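Local atomic coordinates of neutral ceramidase (Pseudomonas aeruginosa, PDB entry 2ZWS), a protein that hydrolyses the N-acyl linkage of ceramides to give sphingosine and free fatty acid, using zinc, and also catalyses the reverse synthesis. Residues W200-S205 with A242-G247; A410-M415 with V436-Y441. All coordinates share one frame; numbering follows the deposited sequence.

Contact 1 of 2, residues W200-S205 with A242-G247; sequences WFPVHS and AQTNAG. With ZN (zinc ion), chain B.
The zinc site of the N-terminal ceramidase domain takes one of its ligands, His-204, from this contact, where the loops leaving the parallel neighbouring strands 194-200 and 238-242 meet. Parallel pairing ends at Trp-200 and Ala-242, and Phe-201 N still donates to Ala-242 O over 3.1 Å. Beyond that point a side chain takes over from the backbone. Gln-243 starts out away from the other loop, but its chain bends at chi2 (-76°) and lays the amide along Val-203. Val-203 N reaches OE1 of Gln-243 at 3.1 Å, in the carbonyl plane and on a lone pair; NE2 of Gln-243 returns a bond to Val-203 O at 2.8 Å, meeting that oxygen from above its carbonyl plane. These two bonds fix the amide's rotation, and NE2 also donates to Thr-96 O. On the Trp-200 side, the indole atom CD1 lies 3.5 Å from Ala-242 CB, while Gln-243 O sits at the ring edge. Pro-202 packs its CB 3.7 Å from Ala-246 CB, and its ring crosses the Thr-244 side chain. The ND1 side of the His-204 imidazole is held by a hydrogen bond to Leu-249 O, leaving NE2 to bind the zinc ion at 2.1 Å.

Contact 2 of 2, residues A410-M415 with V436-Y441; sequences AEFTVM and VVFNGY. With ZN (zinc ion), chain B.
Two separate side-chain pairs and one backbone bond make up this buried contact, which joins the short strand 411-412, just before helix 414-428, to the end of strand 435-439 and the loop after it. Phe-412 and Phe-438 form a T-shaped (edge-to-face) pair: centroids are 4.7 Å apart, planes lie at 70°, and CZ of Phe-438 stands 3.3 Å above the centre of the Phe-412 ring. Phe-438 reaches this face because its CG is anti to the backbone N (chi1 -175°). Nearby, Tyr-441 N donates to Ala-410 O over 3.1 Å, joining the backbones where their CA atoms approach most closely. At the metal end, Glu-411 crosses the Tyr-441 ring obliquely, with its CG 3.3 Å from CE1 of Tyr-441. The Tyr-441 hydroxyl donates to Glu-411 OE1 at 2.8 Å, approaching from above the carboxylate plane. That oxygen also binds the zinc ion at 2.1 Å, whereas OE2 of Glu-411 makes a longer 2.5 Å metal bond and is hydrogen-bonded to Tyr-445. Tyr-441 is thus a second-shell residue that probably helps to orient the carboxylate, in a zinc site completed by His-97, His-204, Tyr-448 and a water.

How the contacts relate
Contacts 1 and 2 follow one another along the chain but lie side by side in space, with centres about 7 Å apart. Each supplies one protein ligand to the same zinc ion, and the metal-bound water belongs to both. The backbones are joined directly by two probable hydrogen bonds: Gly-247 N to Phe-412 O at 2.9 Å, and Gly-440 N to Thr-244 O at 3.2 Å. Segment 242-247 therefore borders both segments of contact 2. Tyr-441 adds a side-chain connection, touching Gln-243 and Ala-246 of contact 1. Ser-250, probably the nucleophile as in related enzymes, follows segment 242-247 closely in sequence.

Contact 1 of 2, residues W200-S205 with A242-G247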
loop_
_atom_site.group_PDB
_atom_site.type_symbol
_atom_site.label_atom_id
_atom_site.label_comp_id
_atom_site.label_asym_id
_atom_site.label_seq_id
_atom_site.Cartn_x
_atom_site.Cartn_y
_atom_site.Cartn_z
ATOM N N TRP A 200 -9.723 6.808 6.202
ATOM C CA TRP A 200 -8.351 7.295 6.440
ATOM C C TRP A 200 -8.078 7.230 7.929
ATOM O O TRP A 200 -8.814 7.812 8.741
ATOM C CB TRP A 200 -8.175 8.757 6.015
ATOM C CG TRP A 200 -8.152 8.985 4.536
ATOM C CD1 TRP A 200 -7.055 8.970 3.729
ATOM C CD2 TRP A 200 -9.270 9.325 3.693
ATOM N NE1 TRP A 200 -7.409 9.255 2.428
ATOM C CE2 TRP A 200 -8.761 9.486 2.373
ATOM C CE3 TRP A 200 -10.652 9.523 3.921
ATOM C CZ2 TRP A 200 -9.570 9.829 1.284
ATOM C CZ3 TRP A 200 -11.472 9.857 2.813
ATOM C CH2 TRP A 200 -10.917 10.004 1.508
ATOM N N PHE A 201 -7.025 6.517 8.291
ATOM C CA PHE A 201 -6.648 6.366 9.700
ATOM C C PHE A 201 -5.170 5.957 9.751
ATOM O O PHE A 201 -4.776 5.060 9.007
ATOM C CB PHE A 201 -7.506 5.303 10.401
ATOM C CG PHE A 201 -7.054 5.001 11.795
ATOM C CD1 PHE A 201 -6.372 3.822 12.067
ATOM C CD2 PHE A 201 -7.340 5.877 12.854
ATOM C CE1 PHE A 201 -5.920 3.530 13.357
ATOM C CE2 PHE A 201 -6.877 5.601 14.167
ATOM C CZ PHE A 201 -6.183 4.418 14.420
ATOM N N PRO A 202 -4.348 6.615 10.592
ATOM C CA PRO A 202 -2.913 6.274 10.553
ATOM C C PRO A 202 -2.515 5.146 11.488
ATOM O O PRO A 202 -2.710 5.238 12.705
ATOM C CB PRO A 202 -2.228 7.582 10.987
ATOM C CG PRO A 202 -3.262 8.218 11.959
ATOM C CD PRO A 202 -4.650 7.717 11.536
ATOM N N VAL A 203 -1.919 4.101 10.920
ATOM C CA VAL A 203 -1.307 3.022 11.700
ATOM C C VAL A 203 -0.448 2.200 10.747
ATOM O O VAL A 203 -0.938 1.825 9.684
ATOM C CB VAL A 203 -2.370 2.131 12.440
ATOM C CG1 VAL A 203 -3.362 1.425 11.450
ATOM C CG2 VAL A 203 -1.669 1.131 13.385
ATOM N N HIS A 204 0.815 1.963 11.105
ATOM C CA HIS A 204 1.655 1.098 10.264
ATOM C C HIS A 204 0.985 -0.247 9.990
ATOM O O HIS A 204 0.449 -0.887 10.895
ATOM C CB HIS A 204 3.050 0.871 10.858
ATOM C CG HIS A 204 4.076 1.829 10.355
ATOM N ND1 HIS A 204 4.102 3.160 10.732
ATOM C CD2 HIS A 204 5.114 1.653 9.500
ATOM C CE1 HIS A 204 5.102 3.761 10.102
ATOM N NE2 HIS A 204 5.721 2.869 9.342
ATOM N N SER A 205 1.063 -0.664 8.731
ATOM C CA SER A 205 0.530 -1.946 8.320
ATOM C C SER A 205 1.627 -3.014 8.417
ATOM O O SER A 205 2.102 -3.580 7.405
ATOM C CB SER A 205 -0.056 -1.838 6.902
ATOM O OG SER A 205 -1.235 -1.040 6.960
ATOM N N ALA A 242 -7.048 3.687 3.844
ATOM C CA ALA A 242 -5.908 4.546 3.519
ATOM C C ALA A 242 -5.218 5.088 4.780
ATOM O O ALA A 242 -5.775 5.041 5.898
ATOM C CB ALA A 242 -6.356 5.720 2.657
ATOM N N GLN A 243 -3.993 5.561 4.593
ATOM C CA GLN A 243 -3.191 6.168 5.672
ATOM C C GLN A 243 -3.386 7.673 5.796
ATOM O O GLN A 243 -3.810 8.327 4.845
ATOM C CB GLN A 243 -1.688 5.934 5.425
ATOM C CG GLN A 243 -1.299 4.468 5.490
ATOM C CD GLN A 243 -1.229 3.927 6.899
ATOM O OE1 GLN A 243 -1.503 4.640 7.900
ATOM N NE2 GLN A 243 -0.810 2.667 7.003
ATOM N N THR A 244 -3.066 8.223 6.972
ATOM C CA THR A 244 -2.850 9.677 7.099
ATOM C C THR A 244 -1.385 9.967 7.464
ATOM O O THR A 244 -0.497 9.792 6.631
ATOM C CB THR A 244 -3.870 10.382 8.037
ATOM O OG1 THR A 244 -3.755 9.877 9.370
ATOM C CG2 THR A 244 -5.276 10.161 7.538
ATOM N N ASN A 245 -1.142 10.390 8.704
ATOM C CA ASN A 245 0.189 10.698 9.170
ATOM C C ASN A 245 0.577 9.578 10.150
ATOM O O ASN A 245 0.335 9.670 11.359
ATOM C CB ASN A 245 0.257 12.108 9.824
ATOM C CG ASN A 245 -1.061 12.538 10.497
ATOM O OD1 ASN A 245 -1.663 13.554 10.112
ATOM N ND2 ASN A 245 -1.497 11.785 11.508
ATOM N N ALA A 246 1.190 8.524 9.617
ATOM C CA ALA A 246 1.467 7.288 10.392
ATOM C C ALA A 246 2.955 7.056 10.680
ATOM O O ALA A 246 3.334 5.975 11.155
ATOM C CB ALA A 246 0.888 6.081 9.644
ATOM N N GLY A 247 3.791 8.061 10.427
ATOM C CA GLY A 247 5.235 7.875 10.491
ATOM C C GLY A 247 5.716 7.293 11.813
ATOM O O GLY A 247 6.675 6.498 11.847
HETATM ZN ZN ZN B . 6.977 3.233 7.684
HETATM O O HOH W 1 8.111 1.461 7.462
#

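Contact 2 of 2, residues A410-M415 with V436-Y441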
loop_
_atom_site.group_PDB
_atom_site.type_symbol
_atom_site.label_atom_id
_atom_site.label_comp_id
_atom_site.label_asym_id
_atom_site.label_seq_id
_atom_site.Cartn_x
_atom_site.Cartn_y
_atom_site.Cartn_z
ATOM N N ALA A 410 5.444 10.965 1.477
ATOM C CA ALA A 410 6.333 10.487 2.538
ATOM C C ALA A 410 5.527 9.969 3.742
ATOM O O ALA A 410 4.290 9.975 3.726
ATOM C CB ALA A 410 7.292 11.620 2.995
ATOM N N GLU A 411 6.243 9.510 4.776
ATOM C CA GLU A 411 5.636 9.101 6.051
ATOM C C GLU A 411 5.730 10.257 7.024
ATOM O O GLU A 411 6.818 10.557 7.491
ATOM C CB GLU A 411 6.381 7.903 6.663
ATOM C CG GLU A 411 6.801 6.832 5.684
ATOM C CD GLU A 411 6.961 5.475 6.338
ATOM O OE1 GLU A 411 6.299 5.155 7.387
ATOM O OE2 GLU A 411 7.743 4.688 5.787
ATOM N N PHE A 412 4.606 10.885 7.341
ATOM C CA PHE A 412 4.627 12.020 8.256
ATOM C C PHE A 412 4.275 11.567 9.658
ATOM O O PHE A 412 3.339 10.823 9.857
ATOM C CB PHE A 412 3.634 13.074 7.780
ATOM C CG PHE A 412 4.083 13.799 6.543
ATOM C CD1 PHE A 412 4.150 13.132 5.300
ATOM C CD2 PHE A 412 4.416 15.141 6.597
ATOM C CE1 PHE A 412 4.598 13.801 4.165
ATOM C CE2 PHE A 412 4.825 15.812 5.452
ATOM C CZ PHE A 412 4.920 15.134 4.223
ATOM N N THR A 413 5.002 12.053 10.651
ATOM C CA THR A 413 4.613 11.760 12.019
ATOM C C THR A 413 3.321 12.487 12.333
ATOM O O THR A 413 2.904 13.374 11.590
ATOM C CB THR A 413 5.630 12.284 13.006
ATOM O OG1 THR A 413 5.776 13.702 12.812
ATOM C CG2 THR A 413 6.963 11.571 12.831
ATOM N N VAL A 414 2.690 12.106 13.443
ATOM C CA VAL A 414 1.400 12.710 13.828
ATOM C C VAL A 414 1.481 14.250 13.756
ATOM O O VAL A 414 0.694 14.880 13.055
ATOM C CB VAL A 414 0.947 12.241 15.241
ATOM C CG1 VAL A 414 -0.278 13.056 15.752
ATOM C CG2 VAL A 414 0.643 10.734 15.234
ATOM N N MET A 415 2.432 14.859 14.474
ATOM C CA MET A 415 2.458 16.320 14.533
ATOM C C MET A 415 2.924 16.937 13.220
ATOM O O MET A 415 2.522 18.070 12.877
ATOM C CB MET A 415 3.313 16.831 15.706
ATOM C CG MET A 415 2.741 16.538 17.097
ATOM S SD MET A 415 0.929 16.742 17.230
ATOM C CE MET A 415 0.643 18.472 16.773
ATOM N N VAL A 436 -9.991 18.815 6.239
ATOM C CA VAL A 436 -8.763 18.566 5.479
ATOM C C VAL A 436 -8.251 17.190 5.859
ATOM O O VAL A 436 -8.049 16.909 7.026
ATOM C CB VAL A 436 -7.703 19.639 5.786
ATOM C CG1 VAL A 436 -6.391 19.336 5.072
ATOM C CG2 VAL A 436 -8.226 21.026 5.399
ATOM N N VAL A 437 -8.133 16.312 4.869
ATOM C CA VAL A 437 -7.644 14.957 5.108
ATOM C C VAL A 437 -6.215 14.857 4.557
ATOM O O VAL A 437 -5.976 15.198 3.399
ATOM C CB VAL A 437 -8.518 13.910 4.407
ATOM C CG1 VAL A 437 -7.905 12.528 4.585
ATOM C CG2 VAL A 437 -9.916 13.925 4.997
ATOM N N PHE A 438 -5.283 14.411 5.394
ATOM C CA PHE A 438 -3.894 14.321 4.989
ATOM C C PHE A 438 -3.582 12.875 4.626
ATOM O O PHE A 438 -3.588 12.035 5.498
ATOM C CB PHE A 438 -3.014 14.786 6.152
ATOM C CG PHE A 438 -1.562 14.845 5.818
ATOM C CD1 PHE A 438 -0.971 16.028 5.403
ATOM C CD2 PHE A 438 -0.772 13.696 5.907
ATOM C CE1 PHE A 438 0.396 16.079 5.080
ATOM C CE2 PHE A 438 0.597 13.741 5.601
ATOM C CZ PHE A 438 1.175 14.935 5.175
ATOM N N ASN A 439 -3.356 12.579 3.351
ATOM C CA ASN A 439 -3.023 11.218 2.934
ATOM C C ASN A 439 -1.537 11.120 2.610
ATOM O O ASN A 439 -1.118 11.568 1.553
ATOM C CB ASN A 439 -3.897 10.851 1.713
ATOM C CG ASN A 439 -3.937 9.347 1.421
ATOM O OD1 ASN A 439 -2.959 8.595 1.654
ATOM N ND2 ASN A 439 -5.059 8.907 0.894
ATOM N N GLY A 440 -0.738 10.584 3.538
ATOM C CA GLY A 440 0.692 10.284 3.316
ATOM C C GLY A 440 0.827 9.101 2.361
ATOM O O GLY A 440 -0.184 8.505 1.947
ATOM N N TYR A 441 2.062 8.748 2.018
ATOM C CA TYR A 441 2.338 7.608 1.126
ATOM C C TYR A 441 1.678 7.779 -0.247
ATOM O O TYR A 441 1.247 6.797 -0.853
ATOM C CB TYR A 441 1.868 6.277 1.731
ATOM C CG TYR A 441 2.329 6.061 3.154
ATOM C CD1 TYR A 441 3.560 5.464 3.419
ATOM C CD2 TYR A 441 1.548 6.485 4.235
ATOM C CE1 TYR A 441 4.003 5.269 4.753
ATOM C CE2 TYR A 441 1.967 6.312 5.556
ATOM C CZ TYR A 441 3.200 5.715 5.807
ATOM O OH TYR A 441 3.576 5.572 7.110
HETATM ZN ZN ZN B . 6.977 3.233 7.684
HETATM O O HOH W 1 8.111 1.461 7.462
#